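Probable enoyl-CoA hydratase/isomerase (Pseudomonas aeruginosa, PDB 7BOR) binds coenzyme A in a crotonase fold and probably acts on enoyl-CoA thioesters, perhaps as a delta(3)-delta(2)-enoyl-CoA isomerase. Local coordinates at residues A[48-53]-A[94-99]; A[106-111]-A[123-128]. All coordinates share one frame; numbering follows the deposited sequence.

Contact 1 (A[48-53]-A[94-99]); sequences VRVVLI and PVIAAV
Val51 and Ile53 use both their N-H and C=O groups to bind the strand 95-99 and the proline just before it. Val51 N gives a hydrogen bond to Pro94 O at 2.9 Å, almost straight at 173°. Ile96 N returns one to Val51 O at 2.8 Å. Ile53 N then binds Ile96 O at 2.7 Å, and Ala98 N closes the ladder on Ile53 O. This is parallel pairing, with Val51 beside Val95, Leu52 beside Ile96 and Ile53 beside Ala97. The two strand directions are turned 22° from each other, the usual twist of a parallel sheet. Each bonded carbonyl also receives a CA-H...O contact, the shortest from Leu52 CA to Ile96 O at 3.2 Å.

Side chains pack on both faces of the pair. On the face of Val51, Val95, Ile53 and Ala97, Ile53 CD1 reaches Val95 CG1 at 4.0 Å. Ile53 CG1 lies anti to the carbonyl carbon (chi1 -58°), and the extended chain carries CD1 back toward the start of the partner strand. On the face of Leu52 and Ile96, the methyl Ile96 CD1 meets Val50 CG1 at 4.0 Å. At the strand entrance Val50 CG2 touches Pro94 CB, the two side chains lying nearly at right angles, and Pro94 CD sits 3.4 Å from Arg49 O.

Further out, Val50 and Leu52 bond through their backbones to Leu14 on strand 13-18, which flanks strand 50-54. Phe195 of helix 182-196 touches Val50 and Pro94. Asp115 takes the N-H of Val95, and Arg49 NH1 binds Leu198 O. The main-chain N-H and C=O groups that face each other here are paired in a buried hydrocarbon setting, as expected at the middle of the crotonase sheet.

Contact 2 (A[106-111]-A[123-128]); sequences IGTTLL and ARLKMP
Thr108 OG1 is hydrogen-bonded to Ala103 O on strand 102-104, and the same oxygen packs against the strand 124-126. Across the contact it lies 3.5 Å from Leu125 CB. No hydrogen bond links the two segments directly, so the join is made by van der Waals packing. Thr108 OG1 sits beside the main-chain nitrogen (chi1 -71°), which leaves CG2 anti to that nitrogen. This turns the methyl to Met127 while the hydroxyl faces Leu125.

Met127 lies across the two threonine methyls. Its SD lies 3.8 Å from Thr108 CG2 and at the same distance from Thr109 CG2, so the sulfur touches both. The chain bends at its last torsion (chi3 -71°), and Met127 CE comes to 3.9 Å from Thr108 CG2. The Thr108 and Met127 side chains run at about a right angle to each other. One turn along, Leu111 CD1 meets Leu125 CD2 at 3.8 Å. Leu125 thus lies against both the hydroxyl side of Thr108 and the methyl of Leu111.

Thr109 OG1 is hydrogen-bonded to Glu137 OE1, so both threonines offer methyls to Met127 while their buried oxygens are satisfied elsewhere. Phe163 of strand 163-164 touches Thr108, Leu125 and Met127, and backbone hydrogen bonds of Arg124 and Lys126 with Ala103 tie the strand to 102-104.

Coenzyme A touches Pro128, and the side chain of Lys126 lies about 5 Å from the bound coenzyme A. A short strand, a glycine-rich turn and a helix start recur in crotonases, where main-chain N-H groups at the helix start help form the oxyanion hole. Helix 106-109 probably belongs to this element, here packed on strand 124-126, which leads to Pro128 in the coenzyme A pocket.

Overall arrangement
From the N terminus, the chain first runs through strands 5-9 and 13-18. Contact 1 then joins 48-53 to 94-99 and closes a loop of about 40 residues that includes helices 66-71 and 80-90. Contact 2 opens only after that, with 106-111, and closes a much shorter loop on 123-128 that holds strand 116-120. The two are in series and neither nests nor crosses. Their centres are about 17 Å apart, yet they meet where Leu111 CD2 packs on Ala97 CB at 3.5 Å. Through this leucine the main sheet is joined to the helix and small sheet of contact 2, which alone of the two reaches the coenzyme A pocket, through Pro128.

Contact 1 (A[48-53]-A[94-99])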
ATOM      1  N   VAL A  48     -14.438   3.373  15.509  1.00 60.53           N
ATOM      2  CA  VAL A  48     -13.935   3.361  14.141  1.00 55.31           C
ATOM      3  C   VAL A  48     -14.425   2.095  13.443  1.00 50.51           C
ATOM      4  O   VAL A  48     -14.196   0.970  13.911  1.00 47.59           O
ATOM      5  CB  VAL A  48     -12.407   3.483  14.077  1.00 51.33           C
ATOM      6  CG1 VAL A  48     -11.975   3.589  12.623  1.00 52.83           C
ATOM      7  CG2 VAL A  48     -11.940   4.720  14.804  1.00 51.84           C
ATOM      8  N   ARG A  49     -15.103   2.313  12.312  1.00 50.50           N
ATOM      9  CA  ARG A  49     -15.694   1.282  11.471  1.00 52.03           C
ATOM     10  C   ARG A  49     -14.910   1.044  10.188  1.00 43.77           C
ATOM     11  O   ARG A  49     -14.846  -0.094   9.722  1.00 47.31           O
ATOM     12  CB  ARG A  49     -17.140   1.678  11.119  1.00 53.54           C
ATOM     13  CG  ARG A  49     -18.065   1.707  12.343  1.00 53.76           C
ATOM     14  CD  ARG A  49     -19.281   0.799  12.136  1.00 61.13           C
ATOM     15  NE  ARG A  49     -18.949  -0.377  11.323  1.00 59.25           N
ATOM     16  CZ  ARG A  49     -19.776  -0.936  10.438  1.00 56.51           C
ATOM     17  NH1 ARG A  49     -20.998  -0.439  10.272  1.00 57.62           N
ATOM     18  NH2 ARG A  49     -19.383  -1.995   9.720  1.00 52.32           N
ATOM     19  N   VAL A  50     -14.285   2.078   9.640  1.00 41.65           N
ATOM     20  CA  VAL A  50     -13.622   2.002   8.342  1.00 42.65           C
ATOM     21  C   VAL A  50     -12.409   2.929   8.346  1.00 39.94           C
ATOM     22  O   VAL A  50     -12.462   4.049   8.872  1.00 41.75           O
ATOM     23  CB  VAL A  50     -14.597   2.378   7.205  1.00 36.34           C
ATOM     24  CG1 VAL A  50     -13.926   2.280   5.852  1.00 35.88           C
ATOM     25  CG2 VAL A  50     -15.849   1.488   7.252  1.00 38.67           C
ATOM     26  N   VAL A  51     -11.323   2.476   7.706  1.00 34.72           N
ATOM     27  CA  VAL A  51     -10.176   3.330   7.440  1.00 35.31           C
ATOM     28  C   VAL A  51     -10.084   3.618   5.951  1.00 34.05           C
ATOM     29  O   VAL A  51     -10.224   2.713   5.120  1.00 32.93           O
ATOM     30  CB  VAL A  51      -8.871   2.692   7.961  1.00 37.08           C
ATOM     31  CG1 VAL A  51      -7.633   3.445   7.407  1.00 33.98           C
ATOM     32  CG2 VAL A  51      -8.872   2.662   9.497  1.00 40.57           C
ATOM     33  N   LEU A  52      -9.781   4.874   5.630  1.00 34.09           N
ATOM     34  CA  LEU A  52      -9.471   5.311   4.285  1.00 36.38           C
ATOM     35  C   LEU A  52      -8.020   5.789   4.201  1.00 39.43           C
ATOM     36  O   LEU A  52      -7.569   6.585   5.037  1.00 39.47           O
ATOM     37  CB  LEU A  52     -10.442   6.417   3.891  1.00 37.64           C
ATOM     38  CG  LEU A  52     -10.526   6.776   2.431  1.00 39.57           C
ATOM     39  CD1 LEU A  52     -11.970   7.204   2.169  1.00 42.41           C
ATOM     40  CD2 LEU A  52      -9.551   7.864   2.180  1.00 40.89           C
ATOM     41  N   ILE A  53      -7.303   5.347   3.172  1.00 30.92           N
ATOM     42  CA  ILE A  53      -5.929   5.800   2.947  1.00 34.30           C
ATOM     43  C   ILE A  53      -5.858   6.561   1.641  1.00 32.58           C
ATOM     44  O   ILE A  53      -6.314   6.063   0.605  1.00 34.38           O
ATOM     45  CB  ILE A  53      -4.934   4.629   2.899  1.00 34.88           C
ATOM     46  CG1 ILE A  53      -4.974   3.821   4.167  1.00 33.11           C
ATOM     47  CG2 ILE A  53      -3.489   5.125   2.780  1.00 32.70           C
ATOM     48  CD1 ILE A  53      -4.111   2.575   4.129  1.00 40.59           C
ATOM     49  N   PRO A  94     -12.656  -2.820   7.636  1.00 32.49           N
ATOM     50  CA  PRO A  94     -12.525  -2.385   6.242  1.00 24.96           C
ATOM     51  C   PRO A  94     -11.472  -1.301   6.044  1.00 30.76           C
ATOM     52  O   PRO A  94     -11.467  -0.267   6.719  1.00 32.17           O
ATOM     53  CB  PRO A  94     -13.929  -1.892   5.876  1.00 32.33           C
ATOM     54  CG  PRO A  94     -14.837  -2.687   6.683  1.00 32.55           C
ATOM     55  CD  PRO A  94     -14.090  -2.935   8.019  1.00 28.94           C
ATOM     56  N   VAL A  95     -10.595  -1.526   5.067  1.00 28.52           N
ATOM     57  CA  VAL A  95      -9.619  -0.528   4.666  1.00 27.61           C
ATOM     58  C   VAL A  95      -9.845  -0.193   3.190  1.00 27.38           C
ATOM     59  O   VAL A  95      -9.868  -1.104   2.359  1.00 27.60           O
ATOM     60  CB  VAL A  95      -8.179  -1.029   4.856  1.00 28.69           C
ATOM     61  CG1 VAL A  95      -7.272   0.113   4.649  1.00 28.65           C
ATOM     62  CG2 VAL A  95      -7.996  -1.639   6.180  1.00 33.52           C
ATOM     63  N   ILE A  96      -9.934   1.104   2.874  1.00 26.04           N
ATOM     64  CA  ILE A  96     -10.189   1.617   1.519  1.00 26.82           C
ATOM     65  C   ILE A  96      -9.059   2.545   1.097  1.00 31.05           C
ATOM     66  O   ILE A  96      -8.721   3.485   1.820  1.00 30.57           O
ATOM     67  CB  ILE A  96     -11.538   2.348   1.449  1.00 25.69           C
ATOM     68  CG1 ILE A  96     -12.642   1.374   1.833  1.00 28.78           C
ATOM     69  CG2 ILE A  96     -11.799   2.935   0.105  1.00 25.72           C
ATOM     70  CD1 ILE A  96     -14.032   1.998   1.857  1.00 29.36           C
ATOM     71  N   ALA A  97      -8.514   2.314  -0.096  1.00 25.98           N
ATOM     72  CA  ALA A  97      -7.545   3.206  -0.707  1.00 25.29           C
ATOM     73  C   ALA A  97      -8.197   4.083  -1.761  1.00 28.67           C
ATOM     74  O   ALA A  97      -9.070   3.639  -2.500  1.00 25.01           O
ATOM     75  CB  ALA A  97      -6.406   2.436  -1.382  1.00 27.07           C
ATOM     76  N   ALA A  98      -7.709   5.323  -1.845  1.00 25.34           N
ATOM     77  CA  ALA A  98      -8.134   6.334  -2.816  1.00 30.03           C
ATOM     78  C   ALA A  98      -6.877   6.908  -3.444  1.00 32.33           C
ATOM     79  O   ALA A  98      -6.144   7.674  -2.805  1.00 31.24           O
ATOM     80  CB  ALA A  98      -8.937   7.443  -2.154  1.00 26.64           C
ATOM     81  N   VAL A  99      -6.646   6.578  -4.700  1.00 24.18           N
ATOM     82  CA  VAL A  99      -5.337   6.712  -5.312  1.00 28.45           C
ATOM     83  C   VAL A  99      -5.428   7.683  -6.464  1.00 28.44           C
ATOM     84  O   VAL A  99      -6.211   7.470  -7.391  1.00 31.02           O
ATOM     85  CB  VAL A  99      -4.801   5.346  -5.801  1.00 27.38           C
ATOM     86  CG1 VAL A  99      -3.411   5.519  -6.438  1.00 24.56           C
ATOM     87  CG2 VAL A  99      -4.785   4.318  -4.654  1.00 25.58           C
TER

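Contact 2 (A[106-111]-A[123-128])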
ATOM      1  N   ILE A 106       5.736   0.124  -2.668  1.00 26.35           N
ATOM      2  CA  ILE A 106       4.717  -0.160  -1.660  1.00 27.91           C
ATOM      3  C   ILE A 106       3.472   0.691  -1.881  1.00 26.34           C
ATOM      4  O   ILE A 106       2.408   0.393  -1.306  1.00 29.19           O
ATOM      5  CB  ILE A 106       5.314   0.028  -0.237  1.00 27.14           C
ATOM      6  CG1 ILE A 106       4.386  -0.586   0.828  1.00 31.65           C
ATOM      7  CG2 ILE A 106       5.616   1.492   0.028  1.00 28.70           C
ATOM      8  CD1 ILE A 106       5.076  -0.950   2.151  1.00 31.71           C
ATOM      9  N   GLY A 107       3.562   1.723  -2.732  1.00 28.47           N
ATOM     10  CA  GLY A 107       2.353   2.470  -3.124  1.00 26.87           C
ATOM     11  C   GLY A 107       1.349   1.594  -3.855  1.00 27.17           C
ATOM     12  O   GLY A 107       0.131   1.726  -3.670  1.00 27.70           O
ATOM     13  N   THR A 108       1.849   0.655  -4.658  1.00 26.47           N
ATOM     14  CA  THR A 108       0.994  -0.331  -5.303  1.00 24.11           C
ATOM     15  C   THR A 108       0.788  -1.544  -4.420  1.00 26.35           C
ATOM     16  O   THR A 108      -0.348  -1.997  -4.256  1.00 22.34           O
ATOM     17  CB  THR A 108       1.593  -0.738  -6.646  1.00 27.64           C
ATOM     18  OG1 THR A 108       1.462   0.366  -7.544  1.00 23.32           O
ATOM     19  CG2 THR A 108       0.899  -1.977  -7.231  1.00 18.61           C
ATOM     20  N   THR A 109       1.861  -2.086  -3.810  1.00 23.77           N
ATOM     21  CA  THR A 109       1.649  -3.351  -3.133  1.00 21.57           C
ATOM     22  C   THR A 109       0.724  -3.209  -1.927  1.00 21.29           C
ATOM     23  O   THR A 109       0.091  -4.182  -1.536  1.00 24.75           O
ATOM     24  CB  THR A 109       2.992  -4.018  -2.705  1.00 23.96           C
ATOM     25  OG1 THR A 109       3.681  -3.184  -1.786  1.00 22.14           O
ATOM     26  CG2 THR A 109       3.844  -4.289  -3.907  1.00 25.03           C
ATOM     27  N   LEU A 110       0.666  -2.045  -1.275  1.00 25.52           N
ATOM     28  CA  LEU A 110      -0.194  -1.983  -0.101  1.00 23.32           C
ATOM     29  C   LEU A 110      -1.653  -2.099  -0.500  1.00 26.88           C
ATOM     30  O   LEU A 110      -2.498  -2.571   0.291  1.00 22.61           O
ATOM     31  CB  LEU A 110       0.047  -0.711   0.674  1.00 23.18           C
ATOM     32  CG  LEU A 110      -0.441   0.624   0.112  1.00 26.61           C
ATOM     33  CD1 LEU A 110      -1.923   0.862   0.548  1.00 26.02           C
ATOM     34  CD2 LEU A 110       0.496   1.754   0.545  1.00 27.57           C
ATOM     35  N   LEU A 111      -1.961  -1.698  -1.739  1.00 27.93           N
ATOM     36  CA  LEU A 111      -3.306  -1.838  -2.285  1.00 26.16           C
ATOM     37  C   LEU A 111      -3.739  -3.291  -2.328  1.00 25.78           C
ATOM     38  O   LEU A 111      -4.943  -3.579  -2.311  1.00 23.88           O
ATOM     39  CB  LEU A 111      -3.323  -1.245  -3.699  1.00 24.52           C
ATOM     40  CG  LEU A 111      -2.817   0.188  -3.911  1.00 27.40           C
ATOM     41  CD1 LEU A 111      -2.885   0.622  -5.349  1.00 27.81           C
ATOM     42  CD2 LEU A 111      -3.608   1.110  -2.994  1.00 27.87           C
ATOM     43  N   ALA A 123      -4.027   7.484 -12.896  1.00 26.31           N
ATOM     44  CA  ALA A 123      -2.992   7.251 -11.905  1.00 25.90           C
ATOM     45  C   ALA A 123      -1.906   6.411 -12.557  1.00 30.91           C
ATOM     46  O   ALA A 123      -2.141   5.752 -13.568  1.00 27.38           O
ATOM     47  CB  ALA A 123      -3.562   6.562 -10.658  1.00 25.38           C
ATOM     48  N   ARG A 124      -0.702   6.448 -11.975  1.00 30.72           N
ATOM     49  CA  ARG A 124       0.476   5.766 -12.525  1.00 28.24           C
ATOM     50  C   ARG A 124       1.011   4.780 -11.496  1.00 28.80           C
ATOM     51  O   ARG A 124       1.681   5.188 -10.550  1.00 26.54           O
ATOM     52  CB  ARG A 124       1.590   6.744 -12.855  1.00 28.91           C
ATOM     53  CG  ARG A 124       1.353   7.598 -14.046  1.00 43.04           C
ATOM     54  CD  ARG A 124       1.933   9.016 -13.878  1.00 55.01           C
ATOM     55  NE  ARG A 124       1.660   9.777 -15.093  1.00 59.44           N
ATOM     56  CZ  ARG A 124       2.585  10.270 -15.914  1.00 56.93           C
ATOM     57  NH1 ARG A 124       3.887  10.170 -15.633  1.00 55.34           N
ATOM     58  NH2 ARG A 124       2.201  10.907 -17.019  1.00 51.46           N
ATOM     59  N   LEU A 125       0.782   3.498 -11.706  1.00 25.74           N
ATOM     60  CA  LEU A 125       1.155   2.482 -10.740  1.00 26.71           C
ATOM     61  C   LEU A 125       2.379   1.740 -11.241  1.00 25.15           C
ATOM     62  O   LEU A 125       2.413   1.328 -12.410  1.00 23.12           O
ATOM     63  CB  LEU A 125       0.015   1.497 -10.524  1.00 23.54           C
ATOM     64  CG  LEU A 125      -1.256   2.020  -9.866  1.00 26.99           C
ATOM     65  CD1 LEU A 125      -2.149   2.651 -10.991  1.00 26.68           C
ATOM     66  CD2 LEU A 125      -2.009   0.979  -9.049  1.00 28.12           C
ATOM     67  N   LYS A 126       3.378   1.536 -10.372  1.00 26.10           N
ATOM     68  CA  LYS A 126       4.369   0.535 -10.745  1.00 25.20           C
ATOM     69  C   LYS A 126       5.124  -0.046  -9.553  1.00 25.63           C
ATOM     70  O   LYS A 126       5.158   0.526  -8.466  1.00 23.98           O
ATOM     71  CB  LYS A 126       5.367   1.065 -11.769  1.00 26.93           C
ATOM     72  CG  LYS A 126       6.408   2.001 -11.339  1.00 31.19           C
ATOM     73  CD  LYS A 126       7.408   2.177 -12.494  1.00 30.24           C
ATOM     74  CE  LYS A 126       8.498   3.136 -12.086  1.00 47.55           C
ATOM     75  NZ  LYS A 126       8.630   4.373 -12.936  1.00 54.87           N
ATOM     76  N   MET A 127       5.799  -1.163  -9.823  1.00 22.55           N
ATOM     77  CA  MET A 127       6.586  -1.888  -8.810  1.00 22.51           C
ATOM     78  C   MET A 127       8.007  -1.933  -9.352  1.00 24.91           C
ATOM     79  O   MET A 127       8.373  -2.848 -10.110  1.00 24.46           O
ATOM     80  CB  MET A 127       5.990  -3.263  -8.547  1.00 23.40           C
ATOM     81  CG  MET A 127       4.722  -3.115  -7.727  1.00 24.82           C
ATOM     82  SD  MET A 127       3.632  -4.553  -7.678  1.00 25.79           S
ATOM     83  CE  MET A 127       3.049  -4.457  -9.388  1.00 21.58           C
ATOM     84  N   PRO A 128       8.800  -0.894  -9.097  1.00 24.37           N
ATOM     85  CA  PRO A 128      10.065  -0.747  -9.814  1.00 23.37           C
ATOM     86  C   PRO A 128      11.201  -1.509  -9.120  1.00 27.61           C
ATOM     87  O   PRO A 128      12.374  -1.165  -9.325  1.00 27.96           O
ATOM     88  CB  PRO A 128      10.282   0.775  -9.809  1.00 25.27           C
ATOM     89  CG  PRO A 128       9.725   1.220  -8.532  1.00 24.95           C
ATOM     90  CD  PRO A 128       8.515   0.274  -8.257  1.00 24.84           C
TER